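Local coordinates for protein CdnC (Chryseobacterium gregarium DSM 19109, PDB 7MGV) that is an ATP-grasp ligase that installs single and bicyclic omega-ester macrocycles in a ribosomally synthesized precursor peptide, at residues Asp37-Tyr42 and Lys335-Leu340; Pro163-Thr168 and Pro223-Lys228; Val185-Thr190 and Val203-Val208. All blocks are in the same frame, centred on the assembly; numbering follows the deposited sequence.

Contact 1: residues Asp37-Tyr42 and Lys335-Leu340; sequences DKVTEY and KSIADL
The aliphatic chain of Lys335 lies over one face of the Tyr42 ring. Lys335 CD sits above the ring centre, 4.0 Å from the centroid of the Tyr42 ring and 10° off its normal, which makes a CH-pi contact. Lys335 CB lies over the same face, 3.8 Å from Tyr42 CD2. With CG anti to the backbone N and a bend at chi2 (106°), the lysine chain folds across the tyrosine at about a right angle. Beside the ring, Ala338 CB presses on Tyr42 CB at 3.5 Å. The same methyl rests 3.8 Å from the backbone oxygen Val39 O. Val39 CG1 meets Ile337 CG2 at 4.1 Å, and Phe321 touches both of these side chains.

Polar groups farther out hold the ring and the lysine in place. Tyr42 OH is hydrogen-bonded to Glu330 O. Lys335 NZ forms a salt bridge with Asp339, one turn along its own helix. The two helix segments approach to 8.2 Å between axes and cross at -48°. The contact thus joins helix 35-46 of the MvdD-type pre-ATP-grasp domain to helix 332-341, near the C-terminal end. No hydrogen bond spans the two segments, which meet by apolar and CH-pi packing. A polar tie between the helices comes just beyond, from Asp339 OD1 to Asn46. The lysine charge is probably balanced largely within its own helix.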
loop_
_atom_site.group_PDB
_atom_site.type_symbol
_atom_site.label_atom_id
_atom_site.label_comp_id
_atom_site.label_asym_id
_atom_site.label_seq_id
_atom_site.Cartn_x
_atom_site.Cartn_y
_atom_site.Cartn_z
ATOM N N ASP A 37 -7.333 -8.023 -25.003
ATOM C CA ASP A 37 -8.198 -8.163 -26.171
ATOM C C ASP A 37 -9.046 -9.428 -26.090
ATOM O O ASP A 37 -10.263 -9.387 -26.308
ATOM C CB ASP A 37 -7.356 -8.156 -27.447
ATOM C CG ASP A 37 -7.423 -6.832 -28.181
ATOM O OD1 ASP A 37 -8.158 -5.934 -27.721
ATOM O OD2 ASP A 37 -6.737 -6.687 -29.215
ATOM N N LYS A 38 -8.422 -10.565 -25.776
ATOM C CA LYS A 38 -9.178 -11.812 -25.711
ATOM C C LYS A 38 -10.113 -11.827 -24.509
ATOM O O LYS A 38 -11.228 -12.359 -24.588
ATOM C CB LYS A 38 -8.224 -13.005 -25.677
ATOM C CG LYS A 38 -8.441 -13.998 -26.810
ATOM C CD LYS A 38 -8.164 -13.359 -28.164
ATOM C CE LYS A 38 -8.397 -14.338 -29.305
ATOM N NZ LYS A 38 -9.845 -14.565 -29.575
ATOM N N VAL A 39 -9.681 -11.240 -23.389
ATOM C CA VAL A 39 -10.560 -11.118 -22.229
ATOM C C VAL A 39 -11.784 -10.281 -22.579
ATOM O O VAL A 39 -12.914 -10.625 -22.217
ATOM C CB VAL A 39 -9.792 -10.529 -21.030
ATOM C CG1 VAL A 39 -10.744 -10.220 -19.885
ATOM C CG2 VAL A 39 -8.703 -11.486 -20.573
ATOM N N THR A 40 -11.581 -9.180 -23.307
ATOM C CA THR A 40 -12.696 -8.332 -23.716
ATOM C C THR A 40 -13.619 -9.063 -24.684
ATOM O O THR A 40 -14.843 -8.923 -24.603
ATOM C CB THR A 40 -12.166 -7.041 -24.345
ATOM O OG1 THR A 40 -11.440 -6.291 -23.362
ATOM C CG2 THR A 40 -13.308 -6.189 -24.881
ATOM N N GLU A 41 -13.051 -9.849 -25.601
ATOM C CA GLU A 41 -13.876 -10.630 -26.521
ATOM C C GLU A 41 -14.749 -11.626 -25.763
ATOM O O GLU A 41 -15.950 -11.761 -26.038
ATOM C CB GLU A 41 -12.987 -11.356 -27.532
ATOM C CG GLU A 41 -13.609 -12.619 -28.110
ATOM C CD GLU A 41 -12.662 -13.380 -29.015
ATOM O OE1 GLU A 41 -11.634 -12.804 -29.429
ATOM O OE2 GLU A 41 -12.945 -14.560 -29.312
ATOM N N TYR A 42 -14.157 -12.333 -24.798
ATOM C CA TYR A 42 -14.921 -13.323 -24.050
ATOM C C TYR A 42 -15.937 -12.666 -23.121
ATOM O O TYR A 42 -16.996 -13.249 -22.854
ATOM C CB TYR A 42 -13.975 -14.233 -23.272
ATOM C CG TYR A 42 -13.324 -15.294 -24.129
ATOM C CD1 TYR A 42 -14.049 -15.964 -25.106
ATOM C CD2 TYR A 42 -11.986 -15.624 -23.966
ATOM C CE1 TYR A 42 -13.460 -16.935 -25.894
ATOM C CE2 TYR A 42 -11.387 -16.593 -24.748
ATOM C CZ TYR A 42 -12.129 -17.245 -25.710
ATOM O OH TYR A 42 -11.538 -18.210 -26.492
ATOM N N LYS A 335 -10.434 -16.738 -20.975
ATOM C CA LYS A 335 -11.813 -17.153 -20.741
ATOM C C LYS A 335 -12.098 -17.283 -19.251
ATOM O O LYS A 335 -13.181 -16.920 -18.781
ATOM C CB LYS A 335 -12.090 -18.475 -21.455
ATOM C CG LYS A 335 -13.480 -19.038 -21.214
ATOM C CD LYS A 335 -14.364 -18.864 -22.439
ATOM C CE LYS A 335 -15.814 -19.193 -22.126
ATOM N NZ LYS A 335 -16.391 -18.243 -21.138
ATOM N N SER A 336 -11.138 -17.803 -18.486
ATOM C CA SER A 336 -11.311 -17.889 -17.041
ATOM C C SER A 336 -11.508 -16.506 -16.435
ATOM O O SER A 336 -12.436 -16.289 -15.644
ATOM C CB SER A 336 -10.109 -18.599 -16.413
ATOM O OG SER A 336 -10.236 -20.002 -16.532
ATOM N N ILE A 337 -10.647 -15.558 -16.817
ATOM C CA ILE A 337 -10.746 -14.204 -16.279
ATOM C C ILE A 337 -12.068 -13.559 -16.673
ATOM O O ILE A 337 -12.707 -12.875 -15.862
ATOM C CB ILE A 337 -9.543 -13.360 -16.737
ATOM C CG1 ILE A 337 -8.252 -13.935 -16.152
ATOM C CG2 ILE A 337 -9.705 -11.903 -16.319
ATOM C CD1 ILE A 337 -6.995 -13.342 -16.719
ATOM N N ALA A 338 -12.508 -13.772 -17.914
ATOM C CA ALA A 338 -13.771 -13.194 -18.362
ATOM C C ALA A 338 -14.950 -13.771 -17.585
ATOM O O ALA A 338 -15.829 -13.031 -17.128
ATOM C CB ALA A 338 -13.950 -13.428 -19.861
ATOM N N ASP A 339 -14.984 -15.097 -17.427
ATOM C CA ASP A 339 -16.054 -15.723 -16.656
ATOM C C ASP A 339 -16.047 -15.236 -15.213
ATOM O O ASP A 339 -17.109 -15.058 -14.603
ATOM C CB ASP A 339 -15.919 -17.244 -16.707
ATOM C CG ASP A 339 -16.231 -17.812 -18.077
ATOM O OD1 ASP A 339 -16.678 -17.044 -18.955
ATOM O OD2 ASP A 339 -16.029 -19.027 -18.275
ATOM N N LEU A 340 -14.858 -15.014 -14.649
ATOM C CA LEU A 340 -14.774 -14.524 -13.278
ATOM C C LEU A 340 -15.289 -13.095 -13.170
ATOM O O LEU A 340 -15.984 -12.752 -12.207
ATOM C CB LEU A 340 -13.333 -14.615 -12.779
ATOM C CG LEU A 340 -13.093 -14.275 -11.306
ATOM C CD1 LEU A 340 -13.460 -15.447 -10.408
ATOM C CD2 LEU A 340 -11.649 -13.856 -11.083
#

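Contact 2: residues Pro163-Thr168 and Pro223-Lys228; sequences PATCVT and PMQFQK. With ADP (adenosine-5'-diphosphate), chain F.
Gln227 lies alongside Thr165, the two side chains pointing the same way from a non-hydrogen-bonded antiparallel pair. Gln227 CB is 3.6 Å from Ala164 O. The next atom, Gln227 CG, passes 3.4 Å from Thr165 OG1. Beyond it the chain is extended (chi2 -174°), which carries the amide on to the nucleotide. There Gln227 OE1 accepts a hydrogen bond of 2.9 Å from ADP N6, and it is also bonded to Lys187 NZ. The other branch, Gln227 NE2, gives a weak bond to Thr165 OG1 at 3.3 Å and has Pro163 CG beside it. Thr165 OG1 in turn donates to Pro163 O at 2.8 Å, approaching from above the carbonyl plane. Two donors at Gln227 OE1, with the weak bond at NE2, probably hold the amide with its oxygen toward the adenine.

Within this chain, strand 165-168 is an outer strand of the five-stranded antiparallel sheet that forms one side of the ATP-grasp nucleotide site. Its far edge pairs with a strand of the second subunit, so the sheet runs on across the interface. Between the two segments, backbone bonds in both directions join Cys166 to Phe226 and Thr168 to Met224, and Lys228 N bonds to Ala164 O. Lys228 O takes a second bond from ADP N6, at 2.9 Å. On the face away from Gln227, the Phe226 ring turns its edge to Cys166 O, 3.6 Å from Phe226 CD1, and Met224 CG lies over one ring face. Helix 171-181 packs against this phenylalanine through Ala174 and Ile178.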
loop_
_atom_site.group_PDB
_atom_site.type_symbol
_atom_site.label_atom_id
_atom_site.label_comp_id
_atom_site.label_asym_id
_atom_site.label_seq_id
_atom_site.Cartn_x
_atom_site.Cartn_y
_atom_site.Cartn_z
ATOM N N PRO A 163 12.568 -22.432 0.341
ATOM C CA PRO A 163 14.014 -22.519 0.555
ATOM C C PRO A 163 14.411 -21.844 1.856
ATOM O O PRO A 163 13.714 -20.964 2.366
ATOM C CB PRO A 163 14.606 -21.776 -0.651
ATOM C CG PRO A 163 13.477 -21.596 -1.613
ATOM C CD PRO A 163 12.233 -21.559 -0.795
ATOM N N ALA A 164 15.538 -22.287 2.409
ATOM C CA ALA A 164 16.155 -21.541 3.494
ATOM C C ALA A 164 16.373 -20.102 3.048
ATOM O O ALA A 164 16.825 -19.848 1.930
ATOM C CB ALA A 164 17.481 -22.186 3.905
ATOM N N THR A 165 16.029 -19.156 3.919
ATOM C CA THR A 165 15.980 -17.756 3.530
ATOM C C THR A 165 16.547 -16.889 4.646
ATOM O O THR A 165 16.352 -17.176 5.831
ATOM C CB THR A 165 14.546 -17.322 3.199
ATOM O OG1 THR A 165 13.988 -18.220 2.234
ATOM C CG2 THR A 165 14.520 -15.912 2.626
ATOM N N CYS A 166 17.257 -15.831 4.256
ATOM C CA CYS A 166 17.784 -14.840 5.192
ATOM C C CYS A 166 17.682 -13.474 4.526
ATOM O O CYS A 166 18.455 -13.169 3.615
ATOM C CB CYS A 166 19.232 -15.151 5.589
ATOM S SG CYS A 166 19.966 -13.947 6.734
ATOM N N VAL A 167 16.716 -12.666 4.951
ATOM C CA VAL A 167 16.612 -11.282 4.500
ATOM C C VAL A 167 17.336 -10.413 5.518
ATOM O O VAL A 167 16.936 -10.353 6.687
ATOM C CB VAL A 167 15.147 -10.853 4.348
ATOM C CG1 VAL A 167 15.065 -9.457 3.756
ATOM C CG2 VAL A 167 14.383 -11.851 3.486
ATOM N N THR A 168 18.404 -9.744 5.091
ATOM C CA THR A 168 19.233 -9.102 6.104
ATOM C C THR A 168 20.028 -7.939 5.530
ATOM O O THR A 168 20.252 -7.836 4.320
ATOM C CB THR A 168 20.184 -10.110 6.759
ATOM O OG1 THR A 168 20.791 -9.512 7.909
ATOM C CG2 THR A 168 21.272 -10.544 5.783
ATOM N N PRO A 223 19.735 -3.879 2.412
ATOM C CA PRO A 223 19.599 -5.320 2.652
ATOM C C PRO A 223 19.524 -6.110 1.355
ATOM O O PRO A 223 19.417 -5.571 0.252
ATOM C CB PRO A 223 18.293 -5.423 3.440
ATOM C CG PRO A 223 17.501 -4.258 2.973
ATOM C CD PRO A 223 18.496 -3.152 2.733
ATOM N N MET A 224 19.578 -7.430 1.517
ATOM C CA MET A 224 19.463 -8.369 0.412
ATOM C C MET A 224 18.789 -9.630 0.936
ATOM O O MET A 224 18.797 -9.903 2.143
ATOM C CB MET A 224 20.837 -8.684 -0.201
ATOM C CG MET A 224 20.791 -9.523 -1.469
ATOM S SD MET A 224 20.557 -8.537 -2.957
ATOM C CE MET A 224 22.134 -8.783 -3.758
ATOM N N GLN A 225 18.189 -10.396 0.016
ATOM C CA GLN A 225 17.484 -11.628 0.339
ATOM C C GLN A 225 18.337 -12.798 -0.138
ATOM O O GLN A 225 18.480 -13.016 -1.346
ATOM C CB GLN A 225 16.108 -11.631 -0.322
ATOM C CG GLN A 225 15.250 -12.844 -0.035
ATOM C CD GLN A 225 13.856 -12.706 -0.620
ATOM O OE1 GLN A 225 13.526 -11.689 -1.231
ATOM N NE2 GLN A 225 13.032 -13.730 -0.437
ATOM N N PHE A 226 18.916 -13.536 0.802
ATOM C CA PHE A 226 19.711 -14.716 0.503
ATOM C C PHE A 226 18.850 -15.964 0.627
ATOM O O PHE A 226 17.967 -16.047 1.483
ATOM C CB PHE A 226 20.913 -14.816 1.445
ATOM C CG PHE A 226 21.868 -13.667 1.327
ATOM C CD1 PHE A 226 21.657 -12.498 2.040
ATOM C CD2 PHE A 226 22.978 -13.753 0.503
ATOM C CE1 PHE A 226 22.534 -11.438 1.934
ATOM C CE2 PHE A 226 23.859 -12.694 0.393
ATOM C CZ PHE A 226 23.636 -11.537 1.110
ATOM N N GLN A 227 19.117 -16.941 -0.234
ATOM C CA GLN A 227 18.325 -18.160 -0.243
ATOM C C GLN A 227 19.201 -19.340 -0.624
ATOM O O GLN A 227 20.091 -19.214 -1.468
ATOM C CB GLN A 227 17.147 -18.057 -1.217
ATOM C CG GLN A 227 15.814 -17.788 -0.552
ATOM C CD GLN A 227 14.663 -17.828 -1.533
ATOM O OE1 GLN A 227 14.867 -17.966 -2.740
ATOM N NE2 GLN A 227 13.446 -17.706 -1.022
ATOM N N LYS A 228 18.944 -20.484 0.003
ATOM C CA LYS A 228 19.569 -21.722 -0.437
ATOM C C LYS A 228 19.210 -21.981 -1.893
ATOM O O LYS A 228 18.044 -21.873 -2.286
ATOM C CB LYS A 228 19.117 -22.889 0.440
ATOM C CG LYS A 228 19.568 -24.254 -0.059
ATOM C CD LYS A 228 20.621 -24.862 0.856
ATOM C CE LYS A 228 21.191 -26.144 0.270
ATOM N NZ LYS A 228 21.963 -25.881 -0.976
HETATM P PB ADP F . 13.753 -13.254 -14.551
HETATM O O1B ADP F . 12.845 -13.628 -13.403
HETATM O O2B ADP F . 13.545 -11.853 -15.070
HETATM O O3B ADP F . 13.880 -14.321 -15.614
HETATM P PA ADP F . 15.346 -13.016 -12.284
HETATM O O1A ADP F . 14.313 -12.027 -11.798
HETATM O O2A ADP F . 16.805 -12.850 -11.930
HETATM O O3A ADP F . 15.211 -13.218 -13.874
HETATM O "O5'" ADP F . 14.876 -14.478 -11.818
HETATM C "C5'" ADP F . 15.355 -15.060 -10.616
HETATM C "C4'" ADP F . 15.707 -16.505 -10.936
HETATM O "O4'" ADP F . 16.381 -17.095 -9.827
HETATM C "C3'" ADP F . 14.471 -17.339 -11.233
HETATM O "O3'" ADP F . 14.524 -17.818 -12.579
HETATM C "C2'" ADP F . 14.527 -18.509 -10.274
HETATM O "O2'" ADP F . 14.401 -19.739 -10.989
HETATM C "C1'" ADP F . 15.890 -18.415 -9.608
HETATM N N9 ADP F . 15.760 -18.651 -8.154
HETATM C C8 ADP F . 15.045 -17.904 -7.290
HETATM N N7 ADP F . 15.137 -18.398 -6.030
HETATM C C5 ADP F . 15.927 -19.487 -6.083
HETATM C C6 ADP F . 16.439 -20.481 -5.114
HETATM N N6 ADP F . 16.114 -20.408 -3.801
HETATM N N1 ADP F . 17.240 -21.462 -5.589
HETATM C C2 ADP F . 17.572 -21.547 -6.891
HETATM N N3 ADP F . 17.145 -20.680 -7.825
HETATM C C4 ADP F . 16.333 -19.650 -7.486
#

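Contact 3: residues Val185-Thr190 and Val203-Val208; sequences VAKMQT and VFTNVV. With ADP (adenosine-5'-diphosphate), chain F.
Lys187 and Thr205 run side by side in the same direction, with Lys187 CB 3.4 Å from Thr205 OG1. The lysine CG takes the crowded position between the backbone N and the carbonyl carbon (chi1 49°), and the rest of the chain is extended. This brings Lys187 NZ to ADP N7 at 3.0 Å, with Gln227 as its other partner. With an alanine here the amine is gone, and ADP N7 and Gln227 OE1 would probably both lose a hydrogen-bond donor. Thr205 CG2, anti to the backbone N, packs obliquely on Val185 CB at 3.7 Å and lies near the ribose oxygen ADP O4'. Thr205 N makes a long but nearly straight bond to the phosphate oxygen ADP O2A (3.3 Å, 173°), and its hydroxyl adds a weak one. Met188 crosses Val203 at about a right angle, with Met188 SD 3.5 Å from Val203 CG1. Between the segments a backbone bond joins Ala186 N to Asn206 O, and Val208 bonds to Val184. Val203 also pairs with a strand of the bound peptide. Glu235 and Ile303 approach the nucleotide from another antiparallel sheet, and such a cleft between two sheets is the ATP-grasp nucleotide site.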
loop_
_atom_site.group_PDB
_atom_site.type_symbol
_atom_site.label_atom_id
_atom_site.label_comp_id
_atom_site.label_asym_id
_atom_site.label_seq_id
_atom_site.Cartn_x
_atom_site.Cartn_y
_atom_site.Cartn_z
ATOM N N VAL A 185 21.983 -18.231 -3.384
ATOM C CA VAL A 185 21.718 -17.165 -4.336
ATOM C C VAL A 185 21.319 -15.928 -3.550
ATOM O O VAL A 185 20.821 -16.012 -2.417
ATOM C CB VAL A 185 20.625 -17.560 -5.353
ATOM C CG1 VAL A 185 20.984 -18.873 -6.034
ATOM C CG2 VAL A 185 19.270 -17.663 -4.671
ATOM N N ALA A 186 21.554 -14.764 -4.145
ATOM C CA ALA A 186 21.187 -13.490 -3.549
ATOM C C ALA A 186 20.313 -12.729 -4.531
ATOM O O ALA A 186 20.679 -12.573 -5.701
ATOM C CB ALA A 186 22.424 -12.668 -3.185
ATOM N N LYS A 187 19.160 -12.265 -4.061
ATOM C CA LYS A 187 18.259 -11.497 -4.901
ATOM C C LYS A 187 17.758 -10.277 -4.143
ATOM O O LYS A 187 17.715 -10.254 -2.907
ATOM C CB LYS A 187 17.077 -12.349 -5.396
ATOM C CG LYS A 187 16.365 -13.151 -4.321
ATOM C CD LYS A 187 15.414 -14.168 -4.943
ATOM C CE LYS A 187 14.604 -14.901 -3.883
ATOM N NZ LYS A 187 13.962 -16.134 -4.423
ATOM N N MET A 188 17.416 -9.246 -4.905
ATOM C CA MET A 188 16.701 -8.109 -4.357
ATOM C C MET A 188 15.204 -8.372 -4.400
ATOM O O MET A 188 14.711 -9.137 -5.233
ATOM C CB MET A 188 17.023 -6.831 -5.134
ATOM C CG MET A 188 18.434 -6.740 -5.691
ATOM S SD MET A 188 18.593 -5.393 -6.888
ATOM C CE MET A 188 18.305 -3.968 -5.849
ATOM N N GLN A 189 14.480 -7.737 -3.482
ATOM C CA GLN A 189 13.027 -7.739 -3.566
ATOM C C GLN A 189 12.524 -6.783 -4.640
ATOM O O GLN A 189 11.378 -6.913 -5.086
ATOM C CB GLN A 189 12.423 -7.383 -2.204
ATOM C CG GLN A 189 12.929 -8.265 -1.065
ATOM C CD GLN A 189 12.189 -8.034 0.240
ATOM O OE1 GLN A 189 11.124 -7.417 0.264
ATOM N NE2 GLN A 189 12.752 -8.532 1.334
ATOM N N THR A 190 13.358 -5.829 -5.059
ATOM C CA THR A 190 13.068 -4.905 -6.149
ATOM C C THR A 190 14.317 -4.793 -7.010
ATOM O O THR A 190 15.405 -4.552 -6.484
ATOM C CB THR A 190 12.671 -3.516 -5.629
ATOM O OG1 THR A 190 13.837 -2.835 -5.147
ATOM C CG2 THR A 190 11.649 -3.619 -4.500
ATOM N N VAL A 203 20.679 -6.276 -12.680
ATOM C CA VAL A 203 20.983 -7.139 -11.548
ATOM C C VAL A 203 20.176 -8.421 -11.691
ATOM O O VAL A 203 18.954 -8.380 -11.880
ATOM C CB VAL A 203 20.672 -6.433 -10.219
ATOM C CG1 VAL A 203 20.415 -7.457 -9.117
ATOM C CG2 VAL A 203 21.813 -5.504 -9.833
ATOM N N PHE A 204 20.857 -9.559 -11.611
ATOM C CA PHE A 204 20.222 -10.863 -11.704
ATOM C C PHE A 204 20.442 -11.637 -10.414
ATOM O O PHE A 204 21.421 -11.412 -9.694
ATOM C CB PHE A 204 20.773 -11.679 -12.881
ATOM C CG PHE A 204 20.448 -11.104 -14.227
ATOM C CD1 PHE A 204 19.227 -11.363 -14.829
ATOM C CD2 PHE A 204 21.366 -10.314 -14.898
ATOM C CE1 PHE A 204 18.926 -10.839 -16.071
ATOM C CE2 PHE A 204 21.071 -9.787 -16.140
ATOM C CZ PHE A 204 19.849 -10.050 -16.728
ATOM N N THR A 205 19.521 -12.551 -10.124
ATOM C CA THR A 205 19.748 -13.516 -9.060
ATOM C C THR A 205 20.951 -14.378 -9.414
ATOM O O THR A 205 20.981 -15.010 -10.474
ATOM C CB THR A 205 18.506 -14.381 -8.853
ATOM O OG1 THR A 205 17.383 -13.541 -8.557
ATOM C CG2 THR A 205 18.719 -15.360 -7.707
ATOM N N ASN A 206 21.951 -14.390 -8.537
ATOM C CA ASN A 206 23.183 -15.110 -8.811
ATOM C C ASN A 206 23.715 -15.698 -7.513
ATOM O O ASN A 206 23.407 -15.219 -6.418
ATOM C CB ASN A 206 24.234 -14.202 -9.461
ATOM C CG ASN A 206 25.205 -14.970 -10.336
ATOM O OD1 ASN A 206 24.990 -16.142 -10.640
ATOM N ND2 ASN A 206 26.281 -14.308 -10.749
ATOM N N VAL A 207 24.526 -16.748 -7.653
ATOM C CA VAL A 207 25.077 -17.419 -6.486
ATOM C C VAL A 207 26.129 -16.536 -5.825
ATOM O O VAL A 207 26.822 -15.746 -6.481
ATOM C CB VAL A 207 25.667 -18.787 -6.873
ATOM C CG1 VAL A 207 24.562 -19.735 -7.302
ATOM C CG2 VAL A 207 26.704 -18.628 -7.977
ATOM N N VAL A 208 26.243 -16.664 -4.509
ATOM C CA VAL A 208 27.263 -15.961 -3.739
ATOM C C VAL A 208 28.523 -16.821 -3.754
ATOM O O VAL A 208 28.568 -17.883 -3.125
ATOM C CB VAL A 208 26.796 -15.682 -2.305
ATOM C CG1 VAL A 208 27.928 -15.091 -1.482
ATOM C CG2 VAL A 208 25.591 -14.755 -2.307
HETATM P PB ADP F . 13.753 -13.254 -14.551
HETATM O O1B ADP F . 12.845 -13.628 -13.403
HETATM O O2B ADP F . 13.545 -11.853 -15.070
HETATM O O3B ADP F . 13.880 -14.321 -15.614
HETATM P PA ADP F . 15.346 -13.016 -12.284
HETATM O O1A ADP F . 14.313 -12.027 -11.798
HETATM O O2A ADP F . 16.805 -12.850 -11.930
HETATM O O3A ADP F . 15.211 -13.218 -13.874
HETATM O "O5'" ADP F . 14.876 -14.478 -11.818
HETATM C "C5'" ADP F . 15.355 -15.060 -10.616
HETATM C "C4'" ADP F . 15.707 -16.505 -10.936
HETATM O "O4'" ADP F . 16.381 -17.095 -9.827
HETATM C "C3'" ADP F . 14.471 -17.339 -11.233
HETATM O "O3'" ADP F . 14.524 -17.818 -12.579
HETATM C "C2'" ADP F . 14.527 -18.509 -10.274
HETATM O "O2'" ADP F . 14.401 -19.739 -10.989
HETATM C "C1'" ADP F . 15.890 -18.415 -9.608
HETATM N N9 ADP F . 15.760 -18.651 -8.154
HETATM C C8 ADP F . 15.045 -17.904 -7.290
HETATM N N7 ADP F . 15.137 -18.398 -6.030
HETATM C C5 ADP F . 15.927 -19.487 -6.083
HETATM C C6 ADP F . 16.439 -20.481 -5.114
HETATM N N6 ADP F . 16.114 -20.408 -3.801
HETATM N N1 ADP F . 17.240 -21.462 -5.589
HETATM C C2 ADP F . 17.572 -21.547 -6.891
HETATM N N3 ADP F . 17.145 -20.680 -7.825
HETATM C C4 ADP F . 16.333 -19.650 -7.486
#

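In the fold
From the N terminus the chain runs through strand 22-28 into helix 35-46, where contact 1 opens. It closes only at residues 335-340, so it encloses most of the chain and ties the pre-ATP-grasp domain to the C-terminal helix 332-341. Within that span, residues 163-168 open contact 2, which closes at 223-228. Contact 3, from 185-190 to 203-208, lies wholly inside contact 2. The three loops therefore nest and none cross. Contacts 2 and 3 share one antiparallel sheet, where strands 224-228 and 184-187 are neighbours. Their centres are about 9 Å apart, and both touch ADP and the second subunit. Contact 1 lies on the opposite side of the chain's centre, about 38 Å from contact 2 between centres.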